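Side-chain contacts in sister chromatid cohesion protein (Chaetomium thermophilum, PDB 5T8V), which probably acts as a cohesin loader that associates with chromatin, the crystallised chain being its C-terminal fragment, built of HEAT repeats: residues 93-98 against 152-157; 102-107 against 180-185; 114-119 against 184-189; 165-170 against 232-237; 219-224 against 269-274. One frame throughout, in Å; residues are numbered along the deposited sequence.

Contact 1: residues 93-98 against 152-157; sequences ALRQTE and IEQALS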
# COMPACT_ATOMS: atom_id res chain seq x y z
N ALA A 93 3.42 31.42 65.55
CA ALA A 93 2.33 30.80 64.81
C ALA A 93 2.77 29.49 64.16
O ALA A 93 1.97 28.56 64.03
CB ALA A 93 1.79 31.76 63.76
N LEU A 94 4.03 29.40 63.75
CA LEU A 94 4.52 28.19 63.11
C LEU A 94 4.84 27.10 64.12
O LEU A 94 4.54 25.92 63.89
CB LEU A 94 5.75 28.51 62.26
CG LEU A 94 5.42 29.23 60.95
CD1 LEU A 94 6.63 29.95 60.39
CD2 LEU A 94 4.87 28.23 59.95
N ARG A 95 5.44 27.47 65.26
CA ARG A 95 5.68 26.49 66.31
C ARG A 95 4.38 25.95 66.88
O ARG A 95 4.34 24.82 67.37
CB ARG A 95 6.52 27.12 67.43
CG ARG A 95 8.00 27.27 67.09
CD ARG A 95 8.82 27.73 68.29
NE ARG A 95 8.59 29.14 68.61
CZ ARG A 95 7.67 29.60 69.46
NH1 ARG A 95 6.86 28.76 70.10
NH2 ARG A 95 7.56 30.91 69.67
N GLN A 96 3.30 26.73 66.81
CA GLN A 96 2.01 26.25 67.31
C GLN A 96 1.58 24.98 66.59
O GLN A 96 1.15 24.01 67.23
CB GLN A 96 0.95 27.35 67.15
CG GLN A 96 -0.45 26.93 67.57
CD GLN A 96 -0.54 26.55 69.03
OE1 GLN A 96 0.33 26.90 69.83
NE2 GLN A 96 -1.60 25.84 69.40
N THR A 97 1.70 24.96 65.26
CA THR A 97 1.17 23.87 64.45
C THR A 97 2.27 22.97 63.89
O THR A 97 2.03 22.22 62.94
CB THR A 97 0.33 24.43 63.30
OG1 THR A 97 1.15 25.27 62.47
CG2 THR A 97 -0.84 25.24 63.83
N GLU A 98 3.47 23.00 64.48
CA GLU A 98 4.57 22.21 63.94
C GLU A 98 4.30 20.72 64.08
O GLU A 98 4.47 19.95 63.12
CB GLU A 98 5.88 22.59 64.63
CG GLU A 98 5.91 22.33 66.13
CD GLU A 98 7.15 22.88 66.80
OE1 GLU A 98 7.51 22.40 67.89
OE2 GLU A 98 7.77 23.80 66.22
N ILE A 152 12.46 28.70 56.64
CA ILE A 152 12.29 27.94 55.41
C ILE A 152 11.90 26.51 55.72
O ILE A 152 11.00 25.95 55.09
CB ILE A 152 13.58 28.00 54.56
CG1 ILE A 152 13.88 29.45 54.16
CG2 ILE A 152 13.43 27.13 53.31
CD1 ILE A 152 15.21 29.64 53.48
N GLU A 153 12.56 25.90 56.71
CA GLU A 153 12.23 24.52 57.06
C GLU A 153 10.77 24.39 57.47
O GLU A 153 10.07 23.47 57.03
CB GLU A 153 13.16 24.04 58.18
CG GLU A 153 13.44 22.55 58.15
CD GLU A 153 14.24 22.14 56.93
OE1 GLU A 153 14.92 23.01 56.34
OE2 GLU A 153 14.17 20.95 56.54
N GLN A 154 10.29 25.31 58.31
CA GLN A 154 8.90 25.27 58.75
C GLN A 154 7.95 25.42 57.57
O GLN A 154 6.99 24.65 57.43
CB GLN A 154 8.66 26.38 59.78
CG GLN A 154 9.43 26.20 61.08
CD GLN A 154 9.38 27.44 61.96
OE1 GLN A 154 9.28 28.57 61.47
NE2 GLN A 154 9.46 27.23 63.27
N ALA A 155 8.20 26.42 56.71
CA ALA A 155 7.35 26.61 55.54
C ALA A 155 7.30 25.35 54.69
O ALA A 155 6.22 24.91 54.27
CB ALA A 155 7.86 27.80 54.72
N LEU A 156 8.46 24.75 54.43
CA LEU A 156 8.51 23.53 53.63
C LEU A 156 7.71 22.41 54.28
O LEU A 156 6.97 21.69 53.59
CB LEU A 156 9.97 23.11 53.44
CG LEU A 156 10.22 21.77 52.74
CD1 LEU A 156 9.57 21.73 51.37
CD2 LEU A 156 11.72 21.54 52.64
N SER A 157 7.83 22.25 55.59
CA SER A 157 7.02 21.26 56.29
C SER A 157 5.54 21.53 56.07
O SER A 157 4.79 20.62 55.69
CB SER A 157 7.35 21.27 57.79
OG SER A 157 8.69 20.88 58.01

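Contact 2: residues 102-107 against 180-185; sequences FSVQTS and EELFKA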
# COMPACT_ATOMS: atom_id res chain seq x y z
N PHE A 102 -3.13 18.13 60.97
CA PHE A 102 -4.35 18.69 60.40
C PHE A 102 -4.81 17.94 59.17
O PHE A 102 -5.59 18.48 58.37
CB PHE A 102 -4.14 20.17 60.08
CG PHE A 102 -2.89 20.46 59.29
CD1 PHE A 102 -2.84 20.22 57.93
CD2 PHE A 102 -1.77 20.97 59.92
CE1 PHE A 102 -1.69 20.49 57.21
CE2 PHE A 102 -0.62 21.24 59.21
CZ PHE A 102 -0.58 20.99 57.85
N SER A 103 -4.36 16.70 58.99
CA SER A 103 -4.72 15.93 57.81
C SER A 103 -6.17 15.45 57.89
O SER A 103 -6.71 15.22 58.97
CB SER A 103 -3.78 14.74 57.64
OG SER A 103 -3.82 13.90 58.78
N VAL A 104 -6.78 15.30 56.73
CA VAL A 104 -8.13 14.74 56.61
C VAL A 104 -8.01 13.25 56.34
O VAL A 104 -7.12 12.80 55.61
CB VAL A 104 -8.91 15.45 55.49
CG1 VAL A 104 -10.18 14.68 55.12
CG2 VAL A 104 -9.27 16.86 55.92
N GLN A 105 -8.91 12.47 56.93
CA GLN A 105 -8.96 11.03 56.74
C GLN A 105 -10.29 10.65 56.10
O GLN A 105 -11.35 11.13 56.51
CB GLN A 105 -8.78 10.29 58.07
CG GLN A 105 -7.33 10.25 58.55
CD GLN A 105 -6.45 9.41 57.65
OE1 GLN A 105 -6.89 8.88 56.64
NE2 GLN A 105 -5.18 9.29 58.03
N THR A 106 -10.22 9.77 55.10
CA THR A 106 -11.43 9.35 54.40
C THR A 106 -12.41 8.66 55.34
O THR A 106 -13.63 8.75 55.14
CB THR A 106 -11.07 8.43 53.24
OG1 THR A 106 -10.37 7.28 53.73
CG2 THR A 106 -10.21 9.15 52.22
N SER A 107 -11.90 7.96 56.35
CA SER A 107 -12.77 7.29 57.31
C SER A 107 -13.62 8.26 58.11
O SER A 107 -14.66 7.85 58.64
CB SER A 107 -11.93 6.43 58.26
OG SER A 107 -12.74 5.90 59.30
N GLU A 180 -19.44 8.76 51.61
CA GLU A 180 -20.53 9.70 51.35
C GLU A 180 -20.61 10.76 52.44
O GLU A 180 -20.60 11.97 52.17
CB GLU A 180 -21.84 8.92 51.24
CG GLU A 180 -23.08 9.75 50.98
CD GLU A 180 -24.35 8.92 51.01
OE1 GLU A 180 -25.42 9.47 50.67
OE2 GLU A 180 -24.27 7.72 51.36
N GLU A 181 -20.69 10.32 53.70
CA GLU A 181 -20.92 11.24 54.81
C GLU A 181 -19.86 12.33 54.85
O GLU A 181 -20.17 13.52 54.97
CB GLU A 181 -20.95 10.46 56.13
CG GLU A 181 -21.48 11.25 57.31
CD GLU A 181 -21.44 10.46 58.60
OE1 GLU A 181 -20.97 9.30 58.58
OE2 GLU A 181 -21.87 11.00 59.65
N LEU A 182 -18.58 11.94 54.76
CA LEU A 182 -17.51 12.93 54.78
C LEU A 182 -17.64 13.90 53.62
O LEU A 182 -17.47 15.12 53.79
CB LEU A 182 -16.15 12.22 54.73
CG LEU A 182 -14.92 13.11 54.60
CD1 LEU A 182 -14.90 14.18 55.68
CD2 LEU A 182 -13.65 12.28 54.64
N PHE A 183 -17.94 13.39 52.42
CA PHE A 183 -18.10 14.26 51.26
C PHE A 183 -19.14 15.34 51.52
O PHE A 183 -18.89 16.53 51.32
CB PHE A 183 -18.48 13.43 50.03
CG PHE A 183 -18.67 14.25 48.78
CD1 PHE A 183 -19.85 14.94 48.56
CD2 PHE A 183 -17.67 14.32 47.83
CE1 PHE A 183 -20.03 15.69 47.42
CE2 PHE A 183 -17.85 15.07 46.68
CZ PHE A 183 -19.03 15.76 46.47
N LYS A 184 -20.33 14.94 51.99
CA LYS A 184 -21.37 15.93 52.21
C LYS A 184 -21.03 16.85 53.37
O LYS A 184 -21.40 18.03 53.36
CB LYS A 184 -22.71 15.23 52.43
CG LYS A 184 -22.99 14.16 51.37
CD LYS A 184 -24.46 13.87 51.18
CE LYS A 184 -24.66 12.85 50.07
NZ LYS A 184 -26.08 12.42 49.91
N ALA A 185 -20.30 16.34 54.36
CA ALA A 185 -19.88 17.17 55.49
C ALA A 185 -18.98 18.31 55.03
O ALA A 185 -19.23 19.48 55.34
CB ALA A 185 -19.18 16.31 56.53

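Contact 3: residues 114-119 against 184-189; sequences EQWLEL and KALSSC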
# COMPACT_ATOMS: atom_id res chain seq x y z
N GLU A 114 -16.05 18.62 62.21
CA GLU A 114 -16.32 19.72 63.13
C GLU A 114 -15.13 19.95 64.06
O GLU A 114 -14.72 21.10 64.28
CB GLU A 114 -17.58 19.44 63.95
CG GLU A 114 -18.01 20.61 64.81
CD GLU A 114 -18.89 20.19 65.97
OE1 GLU A 114 -19.41 19.06 65.95
OE2 GLU A 114 -19.07 21.01 66.90
N GLN A 115 -14.57 18.88 64.61
CA GLN A 115 -13.35 19.00 65.40
C GLN A 115 -12.17 19.43 64.54
O GLN A 115 -11.25 20.09 65.03
CB GLN A 115 -13.05 17.67 66.09
CG GLN A 115 -11.69 17.58 66.76
CD GLN A 115 -11.53 16.32 67.58
OE1 GLN A 115 -12.43 15.93 68.33
NE2 GLN A 115 -10.39 15.65 67.42
N TRP A 116 -12.19 19.08 63.25
CA TRP A 116 -11.13 19.51 62.34
C TRP A 116 -11.23 21.00 62.04
O TRP A 116 -10.21 21.69 61.93
CB TRP A 116 -11.19 18.69 61.06
CG TRP A 116 -10.15 19.04 60.04
CD1 TRP A 116 -8.83 18.72 60.08
CD2 TRP A 116 -10.35 19.77 58.82
NE1 TRP A 116 -8.19 19.21 58.97
CE2 TRP A 116 -9.10 19.85 58.18
CE3 TRP A 116 -11.46 20.35 58.21
CZ2 TRP A 116 -8.93 20.51 56.96
CZ3 TRP A 116 -11.29 21.00 57.00
CH2 TRP A 116 -10.04 21.07 56.39
N LEU A 117 -12.46 21.51 61.91
CA LEU A 117 -12.67 22.91 61.55
C LEU A 117 -12.19 23.88 62.62
O LEU A 117 -12.05 25.07 62.34
CB LEU A 117 -14.16 23.15 61.27
CG LEU A 117 -14.66 22.70 59.90
CD1 LEU A 117 -16.14 22.37 59.95
CD2 LEU A 117 -14.39 23.77 58.87
N GLU A 118 -11.95 23.40 63.84
CA GLU A 118 -11.47 24.28 64.90
C GLU A 118 -9.98 24.57 64.79
O GLU A 118 -9.50 25.51 65.44
CB GLU A 118 -11.78 23.65 66.26
CG GLU A 118 -13.26 23.35 66.46
CD GLU A 118 -13.60 22.94 67.87
OE1 GLU A 118 -14.71 22.41 68.09
OE2 GLU A 118 -12.75 23.13 68.77
N LEU A 119 -9.24 23.80 63.98
CA LEU A 119 -7.83 24.05 63.76
C LEU A 119 -7.58 25.19 62.78
O LEU A 119 -6.48 25.74 62.76
CB LEU A 119 -7.15 22.79 63.23
CG LEU A 119 -7.34 21.50 64.04
CD1 LEU A 119 -6.91 20.29 63.21
CD2 LEU A 119 -6.58 21.56 65.34
N LYS A 184 -20.33 14.94 51.99
CA LYS A 184 -21.37 15.93 52.21
C LYS A 184 -21.03 16.85 53.37
O LYS A 184 -21.40 18.03 53.36
CB LYS A 184 -22.71 15.23 52.43
CG LYS A 184 -22.99 14.16 51.37
CD LYS A 184 -24.46 13.87 51.18
CE LYS A 184 -24.66 12.85 50.07
NZ LYS A 184 -26.08 12.42 49.91
N ALA A 185 -20.30 16.34 54.36
CA ALA A 185 -19.88 17.17 55.49
C ALA A 185 -18.98 18.31 55.03
O ALA A 185 -19.23 19.48 55.34
CB ALA A 185 -19.18 16.31 56.53
N LEU A 186 -17.91 17.99 54.29
CA LEU A 186 -17.01 19.03 53.80
C LEU A 186 -17.72 19.95 52.81
O LEU A 186 -17.53 21.17 52.82
CB LEU A 186 -15.78 18.39 53.16
CG LEU A 186 -14.84 17.63 54.11
CD1 LEU A 186 -13.98 16.64 53.34
CD2 LEU A 186 -13.98 18.61 54.88
N SER A 187 -18.54 19.36 51.94
CA SER A 187 -19.35 20.15 51.02
C SER A 187 -20.22 21.15 51.77
O SER A 187 -20.58 22.20 51.22
CB SER A 187 -20.21 19.24 50.16
OG SER A 187 -19.42 18.35 49.39
N SER A 188 -20.57 20.84 53.02
CA SER A 188 -21.38 21.76 53.82
C SER A 188 -20.58 22.95 54.36
O SER A 188 -21.20 23.91 54.83
CB SER A 188 -22.03 21.00 54.98
OG SER A 188 -22.98 21.81 55.65
N CYS A 189 -19.24 22.91 54.31
CA CYS A 189 -18.40 24.01 54.78
C CYS A 189 -17.35 24.39 53.74
O CYS A 189 -16.24 24.86 54.09
CB CYS A 189 -17.76 23.66 56.12
SG CYS A 189 -16.81 22.13 56.12

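Contact 4: residues 165-170 against 232-237; sequences GIIMPL and LFIETA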
# COMPACT_ATOMS: atom_id res chain seq x y z
N GLY A 165 -2.02 16.03 53.33
CA GLY A 165 -3.10 15.89 54.29
C GLY A 165 -4.40 16.58 53.96
O GLY A 165 -5.42 16.29 54.60
N ILE A 166 -4.41 17.48 52.98
CA ILE A 166 -5.61 18.26 52.70
C ILE A 166 -5.86 18.35 51.19
O ILE A 166 -6.90 17.91 50.70
CB ILE A 166 -5.51 19.66 53.33
CG1 ILE A 166 -5.40 19.53 54.85
CG2 ILE A 166 -6.72 20.51 52.95
CD1 ILE A 166 -5.37 20.84 55.62
N ILE A 167 -4.91 18.93 50.46
CA ILE A 167 -5.14 19.24 49.05
C ILE A 167 -5.45 17.97 48.26
O ILE A 167 -6.49 17.86 47.60
CB ILE A 167 -3.93 19.99 48.46
CG1 ILE A 167 -3.66 21.27 49.26
CG2 ILE A 167 -4.16 20.33 47.00
CD1 ILE A 167 -2.30 21.89 49.00
N MET A 168 -4.54 16.99 48.33
CA MET A 168 -4.74 15.76 47.57
C MET A 168 -5.97 14.99 48.03
O MET A 168 -6.82 14.67 47.18
CB MET A 168 -3.47 14.90 47.67
CG MET A 168 -2.21 15.58 47.15
SD MET A 168 -2.22 15.89 45.37
CE MET A 168 -2.14 14.23 44.72
N PRO A 169 -6.14 14.66 49.32
CA PRO A 169 -7.34 13.91 49.71
C PRO A 169 -8.64 14.64 49.41
O PRO A 169 -9.66 14.00 49.15
CB PRO A 169 -7.15 13.68 51.21
CG PRO A 169 -6.13 14.69 51.64
CD PRO A 169 -5.24 14.90 50.46
N LEU A 170 -8.64 15.98 49.44
CA LEU A 170 -9.85 16.72 49.09
C LEU A 170 -10.12 16.63 47.60
O LEU A 170 -11.27 16.45 47.19
CB LEU A 170 -9.72 18.18 49.52
CG LEU A 170 -10.08 18.48 50.98
CD1 LEU A 170 -9.70 19.90 51.34
CD2 LEU A 170 -11.57 18.27 51.23
N LEU A 232 1.45 17.87 40.76
CA LEU A 232 1.25 17.89 39.32
C LEU A 232 0.19 16.88 38.89
O LEU A 232 -0.61 17.16 37.99
CB LEU A 232 2.58 17.60 38.62
CG LEU A 232 2.61 17.67 37.09
CD1 LEU A 232 2.39 19.09 36.60
CD2 LEU A 232 3.93 17.12 36.59
N PHE A 233 0.16 15.71 39.53
CA PHE A 233 -0.77 14.64 39.20
C PHE A 233 -1.98 14.63 40.13
O PHE A 233 -2.56 13.57 40.39
CB PHE A 233 -0.06 13.29 39.23
CG PHE A 233 1.18 13.24 38.38
CD1 PHE A 233 1.10 12.94 37.03
CD2 PHE A 233 2.42 13.52 38.93
CE1 PHE A 233 2.23 12.90 36.25
CE2 PHE A 233 3.56 13.49 38.15
CZ PHE A 233 3.47 13.18 36.81
N ILE A 234 -2.37 15.80 40.64
CA ILE A 234 -3.57 15.90 41.46
C ILE A 234 -4.77 15.42 40.65
O ILE A 234 -4.88 15.67 39.45
CB ILE A 234 -3.75 17.35 41.95
CG1 ILE A 234 -4.99 17.47 42.83
CG2 ILE A 234 -3.84 18.30 40.76
CD1 ILE A 234 -5.10 18.81 43.52
N GLU A 235 -5.69 14.71 41.32
CA GLU A 235 -6.84 14.12 40.64
C GLU A 235 -8.06 15.02 40.83
O GLU A 235 -8.93 14.79 41.66
CB GLU A 235 -7.11 12.71 41.17
CG GLU A 235 -6.52 11.62 40.30
CD GLU A 235 -7.23 10.30 40.46
OE1 GLU A 235 -7.42 9.86 41.62
OE2 GLU A 235 -7.62 9.70 39.44
N THR A 236 -8.10 16.07 40.01
CA THR A 236 -9.31 16.87 39.88
C THR A 236 -10.46 15.97 39.43
O THR A 236 -10.27 14.99 38.71
CB THR A 236 -9.09 18.00 38.88
OG1 THR A 236 -8.08 18.88 39.38
CG2 THR A 236 -10.36 18.79 38.64
N ALA A 237 -11.67 16.32 39.86
CA ALA A 237 -12.84 15.55 39.49
C ALA A 237 -13.25 15.84 38.05
O ALA A 237 -12.89 16.87 37.47
CB ALA A 237 -14.00 15.85 40.44

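Contact 5: residues 219-224 against 269-274; sequences TVTNAL and PSQRQG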
# COMPACT_ATOMS: atom_id res chain seq x y z
N THR A 219 18.68 20.19 49.42
CA THR A 219 17.66 19.35 50.04
C THR A 219 16.31 20.07 50.08
O THR A 219 15.26 19.44 49.89
CB THR A 219 18.09 18.94 51.45
OG1 THR A 219 18.45 20.11 52.20
CG2 THR A 219 19.29 18.00 51.39
N VAL A 220 16.33 21.38 50.30
CA VAL A 220 15.09 22.17 50.26
C VAL A 220 14.48 22.11 48.87
O VAL A 220 13.29 21.81 48.71
CB VAL A 220 15.37 23.62 50.70
CG1 VAL A 220 14.14 24.50 50.48
CG2 VAL A 220 15.79 23.65 52.16
N THR A 221 15.27 22.41 47.84
CA THR A 221 14.75 22.42 46.48
C THR A 221 14.37 21.02 46.02
O THR A 221 13.44 20.86 45.23
CB THR A 221 15.77 23.02 45.52
OG1 THR A 221 16.97 22.25 45.53
CG2 THR A 221 16.08 24.46 45.91
N ASN A 222 15.07 19.99 46.50
CA ASN A 222 14.67 18.62 46.19
C ASN A 222 13.31 18.31 46.80
O ASN A 222 12.44 17.72 46.13
CB ASN A 222 15.73 17.63 46.69
CG ASN A 222 16.93 17.54 45.77
OD1 ASN A 222 17.05 18.29 44.80
ND2 ASN A 222 17.83 16.61 46.07
N ALA A 223 13.09 18.71 48.05
CA ALA A 223 11.80 18.49 48.68
C ALA A 223 10.70 19.25 47.95
O ALA A 223 9.59 18.73 47.76
CB ALA A 223 11.86 18.90 50.15
N LEU A 224 10.98 20.48 47.54
CA LEU A 224 9.99 21.25 46.79
C LEU A 224 9.69 20.60 45.45
O LEU A 224 8.54 20.61 44.99
CB LEU A 224 10.48 22.69 46.59
CG LEU A 224 10.45 23.60 47.82
CD1 LEU A 224 11.20 24.89 47.55
CD2 LEU A 224 9.01 23.89 48.24
N PRO A 269 21.11 24.14 36.66
CA PRO A 269 21.39 23.40 35.42
C PRO A 269 21.88 21.98 35.66
O PRO A 269 21.44 21.05 34.97
CB PRO A 269 22.46 24.26 34.73
CG PRO A 269 22.29 25.62 35.31
CD PRO A 269 21.85 25.41 36.73
N SER A 270 22.76 21.79 36.65
CA SER A 270 23.44 20.52 36.82
C SER A 270 22.47 19.35 36.87
O SER A 270 22.77 18.25 36.39
CB SER A 270 24.29 20.56 38.10
OG SER A 270 23.50 20.91 39.22
N GLN A 271 21.28 19.55 37.46
CA GLN A 271 20.34 18.47 37.68
C GLN A 271 19.12 18.53 36.77
O GLN A 271 18.15 17.79 36.99
CB GLN A 271 19.90 18.46 39.15
CG GLN A 271 19.36 19.79 39.67
CD GLN A 271 19.05 19.75 41.15
OE1 GLN A 271 19.30 18.75 41.82
NE2 GLN A 271 18.48 20.84 41.67
N ARG A 272 19.15 19.37 35.73
CA ARG A 272 17.99 19.48 34.84
C ARG A 272 17.61 18.12 34.27
O ARG A 272 16.48 17.65 34.43
CB ARG A 272 18.29 20.47 33.72
CG ARG A 272 18.21 21.91 34.17
CD ARG A 272 18.64 22.86 33.08
NE ARG A 272 18.60 24.25 33.53
CZ ARG A 272 19.12 25.27 32.86
NH1 ARG A 272 19.72 25.06 31.69
NH2 ARG A 272 19.03 26.50 33.35
N GLN A 273 18.56 17.45 33.60
CA GLN A 273 18.30 16.12 33.06
C GLN A 273 17.74 15.19 34.13
O GLN A 273 16.92 14.32 33.82
CB GLN A 273 19.59 15.53 32.48
CG GLN A 273 19.39 14.16 31.83
CD GLN A 273 20.69 13.56 31.33
OE1 GLN A 273 21.76 14.17 31.43
NE2 GLN A 273 20.61 12.35 30.78
N GLY A 274 18.15 15.36 35.38
CA GLY A 274 17.60 14.56 36.45
C GLY A 274 16.12 14.82 36.62
O GLY A 274 15.30 13.90 36.55

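Contact 1: residues 93-98 against 152-157
The CA atoms of Leu94 and Gln154 lie 6.8 Å apart, where the backbones at the end of helix 81-96 and in the early part of helix 149-172 come nearest each other. Both side chains leave their helices toward the opposite segment and meet at a slant. Leu94 CB packs 3.8 Å from Gln154 CD, and one methyl, Leu94 CD1, is 4.0 Å from that same amide carbon. The methyl also reaches back to the stem of the glutamine, with Leu94 CD1 4.2 Å from Gln154 CB. Beyond CG the Gln154 chain runs extended, and this carries its amide across to the leucine. Arg95 starts away from the partner helix, yet its CG runs alongside the amide end. A bend at chi3 (-73°) turns the arginine so that NE forms a salt bridge with Asp91, one turn earlier. Ala130 of helix 120-136 also touches Leu94. On the other helix, Ser157 OG donates to Glu153 O at 3.1 Å, coming from the face of that carbonyl opposite to Ser157 N. Leucine suits the buried side of this meeting and glutamine its partly exposed side, since a glutamine can lay its chain on methyls and keep a polar end. No hydrogen bond joins the two segments, so the contact implies attraction by van der Waals packing, with the charge of Arg95 met mainly by Asp91 of its own helix.

Contact 2: residues 102-107 against 180-185
Leu182 reaches from the first turn of helix 180-187 onto the loop that joins helix 81-96 to helix 112-117, a loop-on-helix contact within the alpha-helical HEAT-repeat array. A single methyl does the touching. Leu182 CD2 sits 3.2 Å from Gln105 O and 3.6 Å from Thr106 O, and it meets the branch of Val104 with CG1 4.2 Å away. The chi1 of 174° sets the branch of Leu182 opposite its own amide nitrogen and out toward the loop. Val104 faces it, whereas the side chains of Gln105 and Thr106 start in the other direction and present only their backbone. That division fits their types: the beta-branched valine is buried, and the polar pair is exposed. Further out, Val113 of helix 112-117 also packs on Leu182, and Trp116 lies against Val104. The loop itself is tied to helix 149-172 by a backbone hydrogen bond between Val104 and Gly165, while Phe102 packs on Leu162 and Ile166 of that helix. Glu181 adds a weak bond to the backbone N of Ala110. Within the same helix, between residues that take no part in the contact, Lys184 NZ makes a salt bridge 3.1 Å long to Glu180 OE1, using the oxygen's anti lone pair, the one turned away from the other carboxylate oxygen.

Contact 3: residues 114-119 against 184-189
The indole of Trp116 brings the far corner of its six-membered ring to Leu186, where Trp116 CZ3 lies 4.2 Å from Leu186 CD2. The methyl comes in obliquely to the ring, and the two side chains cross at about a right angle. Ile166 also packs on the indole, and the ring of Trp108 meets it with the planes about 60° apart. The ring nitrogen NE1 donates a hydrogen bond to Phe102 O, so the polar atom of this buried ring is satisfied. A fully trans first torsion (chi1 180°) directs the tryptophan across toward helix 180-187. A broad aromatic suits this place because it can touch several elements at once. The second pair is Leu117 with Cys189, whose sulfur faces both methyls of the leucine about equally: Cys189 SG is 3.9 Å from Leu117 CD1 and 4.0 Å from Leu117 CD2. This partly exposed pair joins the C-terminal regions of two short helices, and the polarisable thiol makes a compact apolar partner there. Around the contact, helix 190-213 touches both segments, with Leu196 on Trp116, Arg192 on Leu117 and Ile193 on Leu186, while helix 149-172 adds Leu170 to Leu186.

Contact 4: residues 165-170 against 232-237
Apolar contacts carry this buried meeting, and Ile234 is at the centre of them. Its longer branch ends against Ile167, where Ile234 CD1 is 3.9 Å from Ile167 CG2, the two side chains crossing at about a right angle. A chi1 of -179° points the CG1 branch of Ile234 directly away from its amide nitrogen, extending it toward helix 149-172. Met168 meets the base of the same isoleucine: its SD lies 4.0 Å from Ile234 CB, and its CE is 3.9 Å from Ile234 CA. Bends at chi2 and chi3 fold the thioether over the loop backbone, a fold that the flexible, unbranched methionine chain takes readily. In architectural terms, a long helix of the HEAT-repeat array is meeting the irregular chain between helix 218-232 and helix 247-267. Phe250 of the latter also packs on Ile234, and Phe253 on Ile167, while Ala200 of helix 190-213 touches Ile167 as well. Backbone bonding is uneven on the helical side. A wider pi-type turn spans 165-167, and a kink follows at Pro169, whose ring nitrogen carries no hydrogen to donate; the regular pattern returns where Leu170 N bonds Ile166 O at 2.9 Å. On the loop side, Glu235 O accepts a hydrogen bond from Arg174 NH2.

Contact 5: residues 219-224 against 269-274
The start of helix 272-282, with Gln271 at its N-cap position, faces the side of helix 218-232 through the side chains of Gln271, Asn222 and Thr221. It is a sparse contact: the nearest CA atoms, those of Asn222 and Gln271, are 10.2 Å apart, and the long glutamine does most of the bridging. Its CG stands between the backbone N and the carbonyl carbon (chi1 53°), and the rest of the chain runs extended toward helix 218-232. The two amides meet at a slant, their planes 37° apart, with Gln271 OE1 3.8 Å from Asn222 OD1. Two modelled oxygens at that distance give no hydrogen bond, so the approach is loose and polar. Thr221 OG1 is farther still, 4.4 Å from Gln271 NE2, and its hydroxyl is bonded to Glu218 O in the preceding turn of its own helix. Amide side chains suit this partly exposed place, where polar groups can approach without fixed pairing. The turn carrying Gln271 is held in other ways. Arg272 N bonds Pro269 O at 2.9 Å, and the guanidinium of Arg272 has Pro269 CB 3.9 Å above its plane, over its centre. The same arginine donates through NE to Phe265 O and through NH2 to Leu266 O, at the end of helix 247-267. A tight turn between successive helices, packed beside a third helix, is consistent with the alpha-solenoid architecture of HEAT repeats.

All five contacts lie in the N-terminal part of this chain. Contact 4 is the buried one, wholly apolar in its side chains; contacts 1, 2, 3 and 5 are partly buried. In contacts 1 to 3 leucines meet an amide, loop carbonyls, or an indole and a thiol, while contact 5 is the smallest and most polar. Helix 149-172 serves contacts 1 and 4, whose centres are about 22 Å apart, and helix 180-187 serves contacts 2 and 3, only about 8 Å apart and sharing Lys184 and Ala185. Contact 3 touches contact 4, while contact 1 meets contact 5 through Leu156, packed on Ala223 and Leu224. None of the five is bridged by a hydrogen bond between its own segments.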